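PDB 6TZ0: RNA-dependent RNA Polymerase from Bombyx mori cytoplasmic polyhedrosis virus, which copies viral RNA from an RNA template, making plus strands in transcription and probably complementary minus strands in genome replication. Local coordinates for residues 78-83 and 106-111; 102-107 and 199-204; 144-149 and 205-210; 338-343 and 481-486. All blocks are in the same frame, centred on the assembly; numbering follows the deposited sequence.

Interaction 1 of 4, residues 78-83 and 106-111; sequences PKEYDP and TFRAGS
Pro78 lays its CB against the backbone of Arg108, where two loop segments of the N-terminal region of the polymerase meet. The second of them, 106-111, ends in a type I beta turn from Arg108 to Ser111, and most of the polar contacts fall on this turn. Pro78 CB lies 3.5 Å from Arg108 N. Lys79 gives the backbone bond: its O accepts from Arg108 N at 2.9 Å. The aliphatic part of its side chain runs past Thr106 O, and its NZ goes on to a salt bridge with Asp85.

Glu80 starts away from the turn, but its chain bends at chi2 (-66°) and brings the carboxylate back to it. Arg108 grips this group side-on. Arg108 NE bonds Glu80 OE2 at 3.0 Å on the syn lone pair, and Arg108 NH2 bonds Glu80 OE1 at 2.8 Å. The carboxylate and guanidinium planes are 40° apart. Ser111 OG is a second donor to OE1 and comes from above the carboxylate plane.

Tyr81 turns its ring edge toward the face of Phe107, an edge-to-face pair with centroids 5.4 Å apart. Tyr81 CD1 sits over the centre of that face. Leu129 of helix 121-134 touches Tyr81, and Met133 touches Phe107. The hydroxyl of Ser111 also takes the backbone N-H of Tyr81, in a nearly straight bond of 2.6 Å from Tyr81 N to Ser111 OG.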
loop_
_atom_site.group_PDB
_atom_site.type_symbol
_atom_site.label_atom_id
_atom_site.label_comp_id
_atom_site.label_asym_id
_atom_site.label_seq_id
_atom_site.Cartn_x
_atom_site.Cartn_y
_atom_site.Cartn_z
ATOM N N PRO A 78 -15.615 29.855 23.839
ATOM C CA PRO A 78 -15.321 28.424 23.943
ATOM C C PRO A 78 -15.308 27.961 25.389
ATOM O O PRO A 78 -15.032 28.732 26.309
ATOM C CB PRO A 78 -13.926 28.305 23.320
ATOM C CG PRO A 78 -13.737 29.553 22.548
ATOM C CD PRO A 78 -14.463 30.598 23.313
ATOM N N LYS A 79 -15.605 26.680 25.580
ATOM C CA LYS A 79 -15.568 26.108 26.911
ATOM C C LYS A 79 -14.122 25.935 27.369
ATOM O O LYS A 79 -13.172 26.048 26.592
ATOM C CB LYS A 79 -16.265 24.752 26.951
ATOM C CG LYS A 79 -15.472 23.666 26.260
ATOM C CD LYS A 79 -16.109 22.311 26.422
ATOM C CE LYS A 79 -15.221 21.241 25.821
ATOM N NZ LYS A 79 -15.791 19.881 25.981
ATOM N N GLU A 80 -13.961 25.647 28.650
ATOM C CA GLU A 80 -12.631 25.354 29.143
ATOM C C GLU A 80 -12.315 23.886 28.884
ATOM O O GLU A 80 -13.209 23.071 28.646
ATOM C CB GLU A 80 -12.530 25.691 30.628
ATOM C CG GLU A 80 -12.897 27.135 30.919
ATOM C CD GLU A 80 -11.930 28.131 30.313
ATOM O OE1 GLU A 80 -10.716 27.867 30.328
ATOM O OE2 GLU A 80 -12.388 29.171 29.800
ATOM N N TYR A 81 -11.025 23.561 28.908
ATOM C CA TYR A 81 -10.582 22.207 28.599
ATOM C C TYR A 81 -11.052 21.215 29.655
ATOM O O TYR A 81 -10.837 21.413 30.854
ATOM C CB TYR A 81 -9.062 22.161 28.475
ATOM C CG TYR A 81 -8.523 20.760 28.349
ATOM C CD1 TYR A 81 -8.657 20.043 27.169
ATOM C CD2 TYR A 81 -7.885 20.151 29.423
ATOM C CE1 TYR A 81 -8.173 18.757 27.068
ATOM C CE2 TYR A 81 -7.410 18.878 29.331
ATOM C CZ TYR A 81 -7.550 18.186 28.157
ATOM O OH TYR A 81 -7.062 16.910 28.090
ATOM N N ASP A 82 -11.690 20.142 29.199
ATOM C CA ASP A 82 -12.201 19.097 30.065
ATOM C C ASP A 82 -11.340 17.860 29.882
ATOM O O ASP A 82 -11.314 17.296 28.779
ATOM C CB ASP A 82 -13.659 18.796 29.724
ATOM C CG ASP A 82 -14.361 17.960 30.780
ATOM O OD1 ASP A 82 -13.736 17.583 31.789
ATOM O OD2 ASP A 82 -15.560 17.677 30.596
ATOM N N PRO A 83 -10.623 17.402 30.912
ATOM C CA PRO A 83 -9.742 16.237 30.739
ATOM C C PRO A 83 -10.475 14.913 30.580
ATOM O O PRO A 83 -9.828 13.911 30.259
ATOM C CB PRO A 83 -8.897 16.247 32.015
ATOM C CG PRO A 83 -9.747 16.936 33.014
ATOM C CD PRO A 83 -10.513 17.978 32.262
ATOM N N THR A 106 -13.580 21.157 20.563
ATOM C CA THR A 106 -13.497 22.613 20.596
ATOM C C THR A 106 -13.419 23.105 22.039
ATOM O O THR A 106 -14.284 22.781 22.858
ATOM C CB THR A 106 -14.701 23.217 19.883
ATOM O OG1 THR A 106 -14.744 22.730 18.539
ATOM C CG2 THR A 106 -14.595 24.721 19.846
ATOM N N PHE A 107 -12.380 23.881 22.344
ATOM C CA PHE A 107 -12.215 24.513 23.648
ATOM C C PHE A 107 -11.378 25.775 23.468
ATOM O O PHE A 107 -10.925 26.087 22.367
ATOM C CB PHE A 107 -11.607 23.540 24.673
ATOM C CG PHE A 107 -10.307 22.915 24.239
ATOM C CD1 PHE A 107 -9.098 23.514 24.521
ATOM C CD2 PHE A 107 -10.302 21.707 23.571
ATOM C CE1 PHE A 107 -7.916 22.935 24.125
ATOM C CE2 PHE A 107 -9.121 21.127 23.168
ATOM C CZ PHE A 107 -7.929 21.744 23.445
ATOM N N ARG A 108 -11.189 26.512 24.558
ATOM C CA ARG A 108 -10.401 27.737 24.519
ATOM C C ARG A 108 -8.916 27.400 24.481
ATOM O O ARG A 108 -8.447 26.536 25.221
ATOM C CB ARG A 108 -10.728 28.615 25.726
ATOM C CG ARG A 108 -10.020 29.957 25.736
ATOM C CD ARG A 108 -10.455 30.814 26.904
ATOM N NE ARG A 108 -10.116 30.208 28.186
ATOM C CZ ARG A 108 -8.947 30.348 28.799
ATOM N NH1 ARG A 108 -7.990 31.087 28.259
ATOM N NH2 ARG A 108 -8.740 29.751 29.959
ATOM N N ALA A 109 -8.178 28.096 23.611
ATOM C CA ALA A 109 -6.820 27.687 23.257
ATOM C C ALA A 109 -5.833 27.843 24.411
ATOM O O ALA A 109 -4.802 27.161 24.433
ATOM C CB ALA A 109 -6.339 28.485 22.048
ATOM N N GLY A 110 -6.114 28.722 25.362
ATOM C CA GLY A 110 -5.276 28.852 26.531
ATOM C C GLY A 110 -5.686 27.998 27.704
ATOM O O GLY A 110 -5.026 28.029 28.744
ATOM N N SER A 111 -6.760 27.225 27.568
ATOM C CA SER A 111 -7.278 26.432 28.671
ATOM C C SER A 111 -6.517 25.132 28.875
ATOM O O SER A 111 -6.707 24.474 29.902
ATOM C CB SER A 111 -8.751 26.116 28.436
ATOM O OG SER A 111 -9.269 25.333 29.491
#

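Interaction 2 of 4, residues 102-107 and 199-204; sequences DYLVTF and VASILP
Ser201 joins the two loops with its hydroxyl, which bonds the backbone of 102-107 twice. Ser201 OG donates to Val105 O at 2.9 Å, in the carbonyl plane and on a lone pair. It accepts from Phe107 N, with 3.0 Å between Phe107 N and Ser201 OG. With chi1 at 62°, OG lies between the backbone N and carbonyl carbon of its own residue, and from there it reaches both groups. One buried hydroxyl thus serves as donor and acceptor for two peptide groups. A third bond, from Ser201 N to Phe107 O, is bent and weak. The CA of Ala200 adds a CH...O contact to the same carbonyl oxygen.

The aromatic contact is a CH-pi one. Ser201 CB stands 4.0 Å from the centroid of the Phe107 ring, almost on the ring normal.

The apolar contacts are made by Leu104, Thr106 and Ile202. Leu104 and Ile202 lie alongside, running opposite ways, and touch at their CD1 atoms, 3.7 Å apart. Leu104 CD1 also packs against the Ser201 side chain. Thr106 lies across Ile202, with its CG2 near Ile202 CG2 and Ala200 CB. Its OG1 bonds Ala238 O.

This is buried loop-to-loop packing in the N-terminal region, and the touching parts run in nearly opposite directions. Helix 121-134 packs on it through Leu132 and Met133. Tyr242 of helix 242-248 touches Ile202, and strand 183-186 reaches Leu203 and Pro204 through Phe183.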
loop_
_atom_site.group_PDB
_atom_site.type_symbol
_atom_site.label_atom_id
_atom_site.label_comp_id
_atom_site.label_asym_id
_atom_site.label_seq_id
_atom_site.Cartn_x
_atom_site.Cartn_y
_atom_site.Cartn_z
ATOM N N ASP A 102 -12.435 11.089 18.883
ATOM C CA ASP A 102 -11.185 10.690 18.262
ATOM C C ASP A 102 -10.452 11.865 17.646
ATOM O O ASP A 102 -9.366 11.681 17.089
ATOM C CB ASP A 102 -11.435 9.631 17.184
ATOM C CG ASP A 102 -11.895 8.316 17.757
ATOM O OD1 ASP A 102 -11.545 8.019 18.914
ATOM O OD2 ASP A 102 -12.597 7.572 17.049
ATOM N N TYR A 103 -11.022 13.063 17.717
ATOM C CA TYR A 103 -10.475 14.222 17.037
ATOM C C TYR A 103 -10.476 15.400 18.002
ATOM O O TYR A 103 -10.783 15.256 19.187
ATOM C CB TYR A 103 -11.256 14.495 15.744
ATOM C CG TYR A 103 -11.028 13.440 14.676
ATOM C CD1 TYR A 103 -9.968 13.538 13.794
ATOM C CD2 TYR A 103 -11.851 12.329 14.580
ATOM C CE1 TYR A 103 -9.742 12.583 12.836
ATOM C CE2 TYR A 103 -11.629 11.357 13.629
ATOM C CZ TYR A 103 -10.572 11.491 12.759
ATOM O OH TYR A 103 -10.339 10.539 11.800
ATOM N N LEU A 104 -10.120 16.574 17.489
ATOM C CA LEU A 104 -9.913 17.756 18.318
ATOM C C LEU A 104 -11.256 18.332 18.752
ATOM O O LEU A 104 -12.028 18.822 17.922
ATOM C CB LEU A 104 -9.081 18.779 17.545
ATOM C CG LEU A 104 -8.427 20.016 18.170
ATOM C CD1 LEU A 104 -9.337 21.198 18.123
ATOM C CD2 LEU A 104 -8.049 19.747 19.611
ATOM N N VAL A 105 -11.533 18.260 20.049
ATOM C CA VAL A 105 -12.713 18.881 20.640
ATOM C C VAL A 105 -12.498 20.390 20.672
ATOM O O VAL A 105 -11.363 20.867 20.741
ATOM C CB VAL A 105 -12.951 18.282 22.045
ATOM C CG1 VAL A 105 -14.225 18.784 22.702
ATOM C CG2 VAL A 105 -12.992 16.785 21.961
ATOM N N THR A 106 -13.580 21.157 20.563
ATOM C CA THR A 106 -13.497 22.613 20.596
ATOM C C THR A 106 -13.419 23.105 22.039
ATOM O O THR A 106 -14.284 22.781 22.858
ATOM C CB THR A 106 -14.701 23.217 19.883
ATOM O OG1 THR A 106 -14.744 22.730 18.539
ATOM C CG2 THR A 106 -14.595 24.721 19.846
ATOM N N PHE A 107 -12.380 23.881 22.344
ATOM C CA PHE A 107 -12.215 24.513 23.648
ATOM C C PHE A 107 -11.378 25.775 23.468
ATOM O O PHE A 107 -10.925 26.087 22.367
ATOM C CB PHE A 107 -11.607 23.540 24.673
ATOM C CG PHE A 107 -10.307 22.915 24.239
ATOM C CD1 PHE A 107 -9.098 23.514 24.521
ATOM C CD2 PHE A 107 -10.302 21.707 23.571
ATOM C CE1 PHE A 107 -7.916 22.935 24.125
ATOM C CE2 PHE A 107 -9.121 21.127 23.168
ATOM C CZ PHE A 107 -7.929 21.744 23.445
ATOM N N VAL A 199 -9.193 32.519 21.872
ATOM C CA VAL A 199 -9.862 32.021 20.680
ATOM C C VAL A 199 -10.023 30.502 20.792
ATOM O O VAL A 199 -9.389 29.848 21.629
ATOM C CB VAL A 199 -9.059 32.439 19.434
ATOM C CG1 VAL A 199 -7.867 31.521 19.194
ATOM C CG2 VAL A 199 -9.941 32.582 18.213
ATOM N N ALA A 200 -10.903 29.939 19.962
ATOM C CA ALA A 200 -11.213 28.518 20.025
ATOM C C ALA A 200 -10.076 27.665 19.480
ATOM O O ALA A 200 -9.160 28.153 18.818
ATOM C CB ALA A 200 -12.491 28.211 19.249
ATOM N N SER A 201 -10.155 26.364 19.761
ATOM C CA SER A 201 -9.071 25.456 19.405
ATOM C C SER A 201 -9.169 25.001 17.955
ATOM O O SER A 201 -8.150 24.868 17.270
ATOM C CB SER A 201 -9.084 24.255 20.341
ATOM O OG SER A 201 -10.301 23.548 20.206
ATOM N N ILE A 202 -10.391 24.762 17.466
ATOM C CA ILE A 202 -10.602 24.308 16.091
ATOM C C ILE A 202 -10.605 25.466 15.105
ATOM O O ILE A 202 -10.739 25.256 13.893
ATOM C CB ILE A 202 -11.907 23.484 16.097
ATOM C CG1 ILE A 202 -12.012 22.555 14.881
ATOM C CG2 ILE A 202 -13.101 24.416 16.167
ATOM C CD1 ILE A 202 -10.893 21.555 14.765
ATOM N N LEU A 203 -10.410 26.684 15.593
ATOM C CA LEU A 203 -10.513 27.874 14.754
ATOM C C LEU A 203 -9.465 28.008 13.638
ATOM O O LEU A 203 -9.806 28.607 12.605
ATOM C CB LEU A 203 -10.529 29.090 15.690
ATOM C CG LEU A 203 -11.026 30.483 15.301
ATOM C CD1 LEU A 203 -9.965 31.320 14.656
ATOM C CD2 LEU A 203 -12.238 30.369 14.397
ATOM N N PRO A 204 -8.214 27.510 13.743
ATOM C CA PRO A 204 -7.341 27.577 12.550
ATOM C C PRO A 204 -7.712 26.664 11.388
ATOM O O PRO A 204 -7.087 26.770 10.327
ATOM C CB PRO A 204 -5.960 27.225 13.113
ATOM C CG PRO A 204 -6.011 27.660 14.477
ATOM C CD PRO A 204 -7.381 27.360 14.954
#

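Interaction 3 of 4, residues 144-149 and 205-210; sequences DLWREL and TFVYTC
Leu145 and Val207 meet where two helices run side by side in nearly the same direction. The axes of the short segments 145-149 and 206-210 approach to 9.5 Å at an angle of 21°. The closest CA atoms are those of Leu149 and Val207. No hydrogen bond crosses the contact, and the side chains that meet are buried.

Val207 is the centre of the packing. Its side chain enters between Leu145, Trp146 and Leu149 and lies across all three. Val207 CB lies 3.7 Å from Leu145 CD1. Val207 CG1 reaches the backbone at Leu145 O, at 3.5 Å, and also touches Leu149 CB at 3.9 Å. Val207 CG2 lies over one face of the Trp146 ring, 4.0 Å from CH2. Trp146 leaves its backbone heading away from helix 206-218, but the six-membered end of its indole comes to Val207.

Three further pairs extend the contact. The end of the Tyr208 ring reaches Leu145, where CB of Leu145 sits 4.0 Å from Tyr208 CE1. Glu148 OE1 is at the edge of that ring, near its plane. The Tyr208 hydroxyl is bonded to Lys139 N, and Glu148 OE2 to Phe142 N. Leu149 CD1 meets Cys210 CB at 4.0 Å.

This is the packing of two near-parallel helices in an apolar core. Phe175 and Phe183 also touch Val207, and Phe181 stacks on Trp146. The core borders an ATP site: Arg147 is one of its binding residues, and the side chain of Tyr184, another, is about 5 Å from that of Trp146.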
loop_
_atom_site.group_PDB
_atom_site.type_symbol
_atom_site.label_atom_id
_atom_site.label_comp_id
_atom_site.label_asym_id
_atom_site.label_seq_id
_atom_site.Cartn_x
_atom_site.Cartn_y
_atom_site.Cartn_z
ATOM N N ASP A 144 1.582 30.400 3.532
ATOM C CA ASP A 144 0.866 30.505 4.789
ATOM C C ASP A 144 -0.639 30.537 4.538
ATOM O O ASP A 144 -1.105 30.814 3.432
ATOM C CB ASP A 144 1.305 31.751 5.553
ATOM C CG ASP A 144 2.737 31.653 6.043
ATOM O OD1 ASP A 144 3.206 30.522 6.293
ATOM O OD2 ASP A 144 3.397 32.706 6.181
ATOM N N LEU A 145 -1.400 30.251 5.592
ATOM C CA LEU A 145 -2.843 30.106 5.452
ATOM C C LEU A 145 -3.535 31.444 5.218
ATOM O O LEU A 145 -4.567 31.497 4.533
ATOM C CB LEU A 145 -3.413 29.400 6.684
ATOM C CG LEU A 145 -3.612 30.079 8.043
ATOM C CD1 LEU A 145 -4.479 29.192 8.897
ATOM C CD2 LEU A 145 -2.315 30.361 8.772
ATOM N N TRP A 146 -2.973 32.533 5.743
ATOM C CA TRP A 146 -3.585 33.832 5.505
ATOM C C TRP A 146 -3.351 34.299 4.078
ATOM O O TRP A 146 -4.195 34.997 3.520
ATOM C CB TRP A 146 -3.071 34.870 6.501
ATOM C CG TRP A 146 -3.397 34.541 7.924
ATOM C CD1 TRP A 146 -2.530 34.126 8.884
ATOM C CD2 TRP A 146 -4.696 34.521 8.525
ATOM N NE1 TRP A 146 -3.197 33.889 10.059
ATOM C CE2 TRP A 146 -4.531 34.123 9.864
ATOM C CE3 TRP A 146 -5.978 34.825 8.069
ATOM C CZ2 TRP A 146 -5.597 34.013 10.743
ATOM C CZ3 TRP A 146 -7.031 34.714 8.939
ATOM C CH2 TRP A 146 -6.837 34.315 10.262
ATOM N N ARG A 147 -2.248 33.881 3.457
ATOM C CA ARG A 147 -2.023 34.202 2.051
ATOM C C ARG A 147 -2.985 33.442 1.148
ATOM O O ARG A 147 -3.455 33.978 0.139
ATOM C CB ARG A 147 -0.581 33.891 1.677
ATOM C CG ARG A 147 0.406 34.778 2.379
ATOM C CD ARG A 147 1.816 34.433 2.002
ATOM N NE ARG A 147 2.766 35.254 2.736
ATOM C CZ ARG A 147 4.081 35.107 2.671
ATOM N NH1 ARG A 147 4.871 35.903 3.376
ATOM N NH2 ARG A 147 4.606 34.161 1.905
ATOM N N GLU A 148 -3.309 32.200 1.513
ATOM C CA GLU A 148 -4.285 31.432 0.750
ATOM C C GLU A 148 -5.686 32.011 0.904
ATOM O O GLU A 148 -6.448 32.079 -0.074
ATOM C CB GLU A 148 -4.240 29.970 1.183
ATOM C CG GLU A 148 -2.910 29.302 0.882
ATOM C CD GLU A 148 -2.881 27.843 1.273
ATOM O OE1 GLU A 148 -3.859 27.368 1.881
ATOM O OE2 GLU A 148 -1.879 27.169 0.976
ATOM N N LEU A 149 -6.031 32.465 2.115
ATOM C CA LEU A 149 -7.311 33.136 2.303
ATOM C C LEU A 149 -7.356 34.470 1.556
ATOM O O LEU A 149 -8.400 34.842 1.006
ATOM C CB LEU A 149 -7.585 33.325 3.796
ATOM C CG LEU A 149 -8.959 33.884 4.166
ATOM C CD1 LEU A 149 -10.048 32.942 3.708
ATOM C CD2 LEU A 149 -9.072 34.132 5.648
ATOM N N THR A 205 -8.683 25.761 11.537
ATOM C CA THR A 205 -9.112 24.972 10.385
ATOM C C THR A 205 -10.155 25.718 9.564
ATOM O O THR A 205 -10.409 25.381 8.400
ATOM C CB THR A 205 -9.663 23.623 10.836
ATOM O OG1 THR A 205 -10.786 23.833 11.697
ATOM C CG2 THR A 205 -8.603 22.841 11.579
ATOM N N PHE A 206 -10.766 26.747 10.144
ATOM C CA PHE A 206 -11.817 27.450 9.428
ATOM C C PHE A 206 -11.286 28.423 8.402
ATOM O O PHE A 206 -12.051 28.855 7.539
ATOM C CB PHE A 206 -12.737 28.152 10.402
ATOM C CG PHE A 206 -13.639 27.219 11.080
ATOM C CD1 PHE A 206 -14.761 26.751 10.424
ATOM C CD2 PHE A 206 -13.344 26.748 12.336
ATOM C CE1 PHE A 206 -15.588 25.857 11.025
ATOM C CE2 PHE A 206 -14.171 25.854 12.942
ATOM C CZ PHE A 206 -15.290 25.411 12.281
ATOM N N VAL A 207 -9.996 28.744 8.446
ATOM C CA VAL A 207 -9.377 29.439 7.326
ATOM C C VAL A 207 -9.429 28.560 6.085
ATOM O O VAL A 207 -9.821 29.008 5.000
ATOM C CB VAL A 207 -7.937 29.836 7.688
ATOM C CG1 VAL A 207 -7.266 30.554 6.530
ATOM C CG2 VAL A 207 -7.935 30.693 8.926
ATOM N N TYR A 208 -9.110 27.274 6.248
ATOM C CA TYR A 208 -9.170 26.335 5.138
ATOM C C TYR A 208 -10.607 26.040 4.737
ATOM O O TYR A 208 -10.891 25.826 3.553
ATOM C CB TYR A 208 -8.453 25.042 5.510
ATOM C CG TYR A 208 -7.015 25.216 5.936
ATOM C CD1 TYR A 208 -6.058 25.655 5.035
ATOM C CD2 TYR A 208 -6.602 24.863 7.212
ATOM C CE1 TYR A 208 -4.744 25.803 5.411
ATOM C CE2 TYR A 208 -5.283 24.996 7.593
ATOM C CZ TYR A 208 -4.359 25.465 6.687
ATOM O OH TYR A 208 -3.042 25.601 7.045
ATOM N N THR A 209 -11.521 26.035 5.710
ATOM C CA THR A 209 -12.941 25.860 5.412
ATOM C C THR A 209 -13.486 27.020 4.582
ATOM O O THR A 209 -14.218 26.803 3.607
ATOM C CB THR A 209 -13.725 25.719 6.715
ATOM O OG1 THR A 209 -13.177 24.644 7.484
ATOM C CG2 THR A 209 -15.183 25.429 6.441
ATOM N N CYS A 210 -13.130 28.257 4.948
ATOM C CA CYS A 210 -13.503 29.423 4.155
ATOM C C CYS A 210 -12.854 29.407 2.778
ATOM O O CYS A 210 -13.481 29.841 1.804
ATOM C CB CYS A 210 -13.128 30.710 4.892
ATOM S SG CYS A 210 -14.109 31.083 6.352
#

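Interaction 4 of 4, residues 338-343 and 481-486; sequences MTNDGT and QSDRRQ
Asn340 and Asp483 meet side chain to side chain where the end of helix 325-339 touches a loop of the central polymerase domain. Asn340 is the first residue past the helix. Its OD1 accepts weak bonds from Asp341 N and Gly342 N, the latter forming an Asx turn just past the helix. Segment 481-486 lies in the loop between strands 474-477 and 489-491 and carries Arg485, a UTP-binding residue. With CG anti to N (chi1 -168°), the Asn340 amide comes to lie against Asp483. It crosses Asp483 at a slant, its plane 31° from that of the carboxylate. Asn340 OD1 and ND2 are each 3.7 Å from Asp483 CB, which is van der Waals contact.

The charge of Asp483 is met elsewhere: its OD2 forms a salt bridge with Arg254. The Asp483 side chain is about 12 Å from that of Asp547, a magnesium-binding aspartate.

Ser482 makes the second half of the contact. Its side chain faces the backbone of Gly342 and Thr343, without a hydrogen bond across. Gly342, at a positive phi (94°), has its O 3.7 Å from Ser482 CB. Ser482 CB is closer still to Thr343 O, at 3.3 Å, and Ser482 CA adds a CH...O contact to that oxygen at 3.5 Å.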
loop_
_atom_site.group_PDB
_atom_site.type_symbol
_atom_site.label_atom_id
_atom_site.label_comp_id
_atom_site.label_asym_id
_atom_site.label_seq_id
_atom_site.Cartn_x
_atom_site.Cartn_y
_atom_site.Cartn_z
ATOM N N MET A 338 -21.456 21.227 0.733
ATOM C CA MET A 338 -21.919 21.565 2.074
ATOM C C MET A 338 -21.489 20.556 3.126
ATOM O O MET A 338 -21.393 20.914 4.302
ATOM C CB MET A 338 -23.438 21.696 2.100
ATOM C CG MET A 338 -23.946 22.935 1.413
ATOM S SD MET A 338 -25.734 23.055 1.345
ATOM C CE MET A 338 -25.893 24.520 0.341
ATOM N N THR A 339 -21.249 19.303 2.756
ATOM C CA THR A 339 -20.859 18.306 3.745
ATOM C C THR A 339 -19.365 18.007 3.764
ATOM O O THR A 339 -18.824 17.683 4.821
ATOM C CB THR A 339 -21.635 17.004 3.526
ATOM O OG1 THR A 339 -21.494 16.586 2.166
ATOM C CG2 THR A 339 -23.100 17.180 3.855
ATOM N N ASN A 340 -18.684 18.087 2.625
ATOM C CA ASN A 340 -17.246 17.868 2.596
ATOM C C ASN A 340 -16.521 19.192 2.781
ATOM O O ASN A 340 -16.976 20.247 2.336
ATOM C CB ASN A 340 -16.811 17.205 1.286
ATOM C CG ASN A 340 -15.376 16.687 1.326
ATOM O OD1 ASN A 340 -14.684 16.797 2.334
ATOM N ND2 ASN A 340 -14.928 16.117 0.215
ATOM N N ASP A 341 -15.366 19.115 3.435
ATOM C CA ASP A 341 -14.627 20.287 3.875
ATOM C C ASP A 341 -13.401 20.579 3.028
ATOM O O ASP A 341 -12.952 21.727 2.989
ATOM C CB ASP A 341 -14.172 20.079 5.317
ATOM C CG ASP A 341 -13.817 21.359 6.018
ATOM O OD1 ASP A 341 -14.057 22.448 5.465
ATOM O OD2 ASP A 341 -13.278 21.271 7.136
ATOM N N GLY A 342 -12.830 19.574 2.376
ATOM C CA GLY A 342 -11.617 19.744 1.627
ATOM C C GLY A 342 -10.355 19.427 2.401
ATOM O O GLY A 342 -9.401 18.917 1.814
ATOM N N THR A 343 -10.331 19.699 3.704
ATOM C CA THR A 343 -9.137 19.450 4.499
ATOM C C THR A 343 -8.907 17.957 4.680
ATOM O O THR A 343 -9.842 17.154 4.655
ATOM C CB THR A 343 -9.255 20.098 5.876
ATOM O OG1 THR A 343 -10.316 19.474 6.609
ATOM C CG2 THR A 343 -9.568 21.555 5.736
ATOM N N GLN A 481 -6.371 11.384 4.067
ATOM C CA GLN A 481 -7.112 11.786 2.884
ATOM C C GLN A 481 -8.402 12.438 3.345
ATOM O O GLN A 481 -8.896 12.163 4.440
ATOM C CB GLN A 481 -7.392 10.629 1.913
ATOM C CG GLN A 481 -8.275 9.509 2.405
ATOM C CD GLN A 481 -8.419 8.436 1.342
ATOM O OE1 GLN A 481 -7.893 8.577 0.241
ATOM N NE2 GLN A 481 -9.130 7.368 1.660
ATOM N N SER A 482 -8.922 13.327 2.509
ATOM C CA SER A 482 -10.097 14.099 2.871
ATOM C C SER A 482 -11.343 13.228 2.833
ATOM O O SER A 482 -11.384 12.199 2.151
ATOM C CB SER A 482 -10.256 15.295 1.935
ATOM O OG SER A 482 -10.465 14.877 0.603
ATOM N N ASP A 483 -12.345 13.643 3.618
ATOM C CA ASP A 483 -13.669 13.020 3.702
ATOM C C ASP A 483 -13.587 11.565 4.183
ATOM O O ASP A 483 -14.436 10.736 3.850
ATOM C CB ASP A 483 -14.406 13.124 2.356
ATOM C CG ASP A 483 -15.906 13.029 2.494
ATOM O OD1 ASP A 483 -16.389 12.963 3.640
ATOM O OD2 ASP A 483 -16.595 13.004 1.455
ATOM N N ARG A 484 -12.580 11.239 4.992
ATOM C CA ARG A 484 -12.316 9.854 5.355
ATOM C C ARG A 484 -11.470 9.852 6.621
ATOM O O ARG A 484 -10.788 10.830 6.927
ATOM C CB ARG A 484 -11.620 9.119 4.194
ATOM C CG ARG A 484 -11.594 7.585 4.232
ATOM C CD ARG A 484 -10.268 7.049 4.748
ATOM N NE ARG A 484 -10.172 5.597 4.637
ATOM C CZ ARG A 484 -10.605 4.743 5.558
ATOM N NH1 ARG A 484 -11.168 5.190 6.672
ATOM N NH2 ARG A 484 -10.472 3.439 5.366
ATOM N N ARG A 485 -11.501 8.732 7.341
ATOM C CA ARG A 485 -10.755 8.569 8.583
ATOM C C ARG A 485 -9.250 8.455 8.314
ATOM O O ARG A 485 -8.768 8.617 7.192
ATOM C CB ARG A 485 -11.260 7.345 9.338
ATOM C CG ARG A 485 -12.681 7.475 9.838
ATOM C CD ARG A 485 -13.141 6.186 10.496
ATOM N NE ARG A 485 -13.186 5.096 9.526
ATOM C CZ ARG A 485 -13.459 3.830 9.823
ATOM N NH1 ARG A 485 -13.732 3.478 11.073
ATOM N NH2 ARG A 485 -13.470 2.917 8.860
ATOM N N GLN A 486 -8.484 8.174 9.370
ATOM C CA GLN A 486 -7.041 8.364 9.271
ATOM C C GLN A 486 -6.329 7.190 8.594
ATOM O O GLN A 486 -5.304 7.413 7.943
ATOM C CB GLN A 486 -6.455 8.645 10.656
ATOM C CG GLN A 486 -5.051 9.231 10.612
ATOM C CD GLN A 486 -4.503 9.588 11.969
ATOM O OE1 GLN A 486 -5.135 9.349 12.990
ATOM N NE2 GLN A 486 -3.319 10.177 11.986
#

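Interactions 1 and 2 share Thr106 and Phe107, and their centres are 8 Å apart. Ala109 N and Val199 O, 2.9 Å apart in a probable hydrogen bond, tie them further. Interaction 3 follows directly, since 205-210 continues the chain from 199-204, and Pro204 O packs on Leu145 CD1. It lies beside the ATP site. Thr209 OG1 and Asp341 OD1, 3.1 Å apart, then link interaction 3 to interaction 4, whose loop holds the UTP-binding Arg485. Tyr103 OH also packs on Arg485 CA, so interaction 2 touches that loop too. The centres of interactions 1 and 4 are 24 Å apart. The series thus leads from the outer N-terminal region toward the polymerase site.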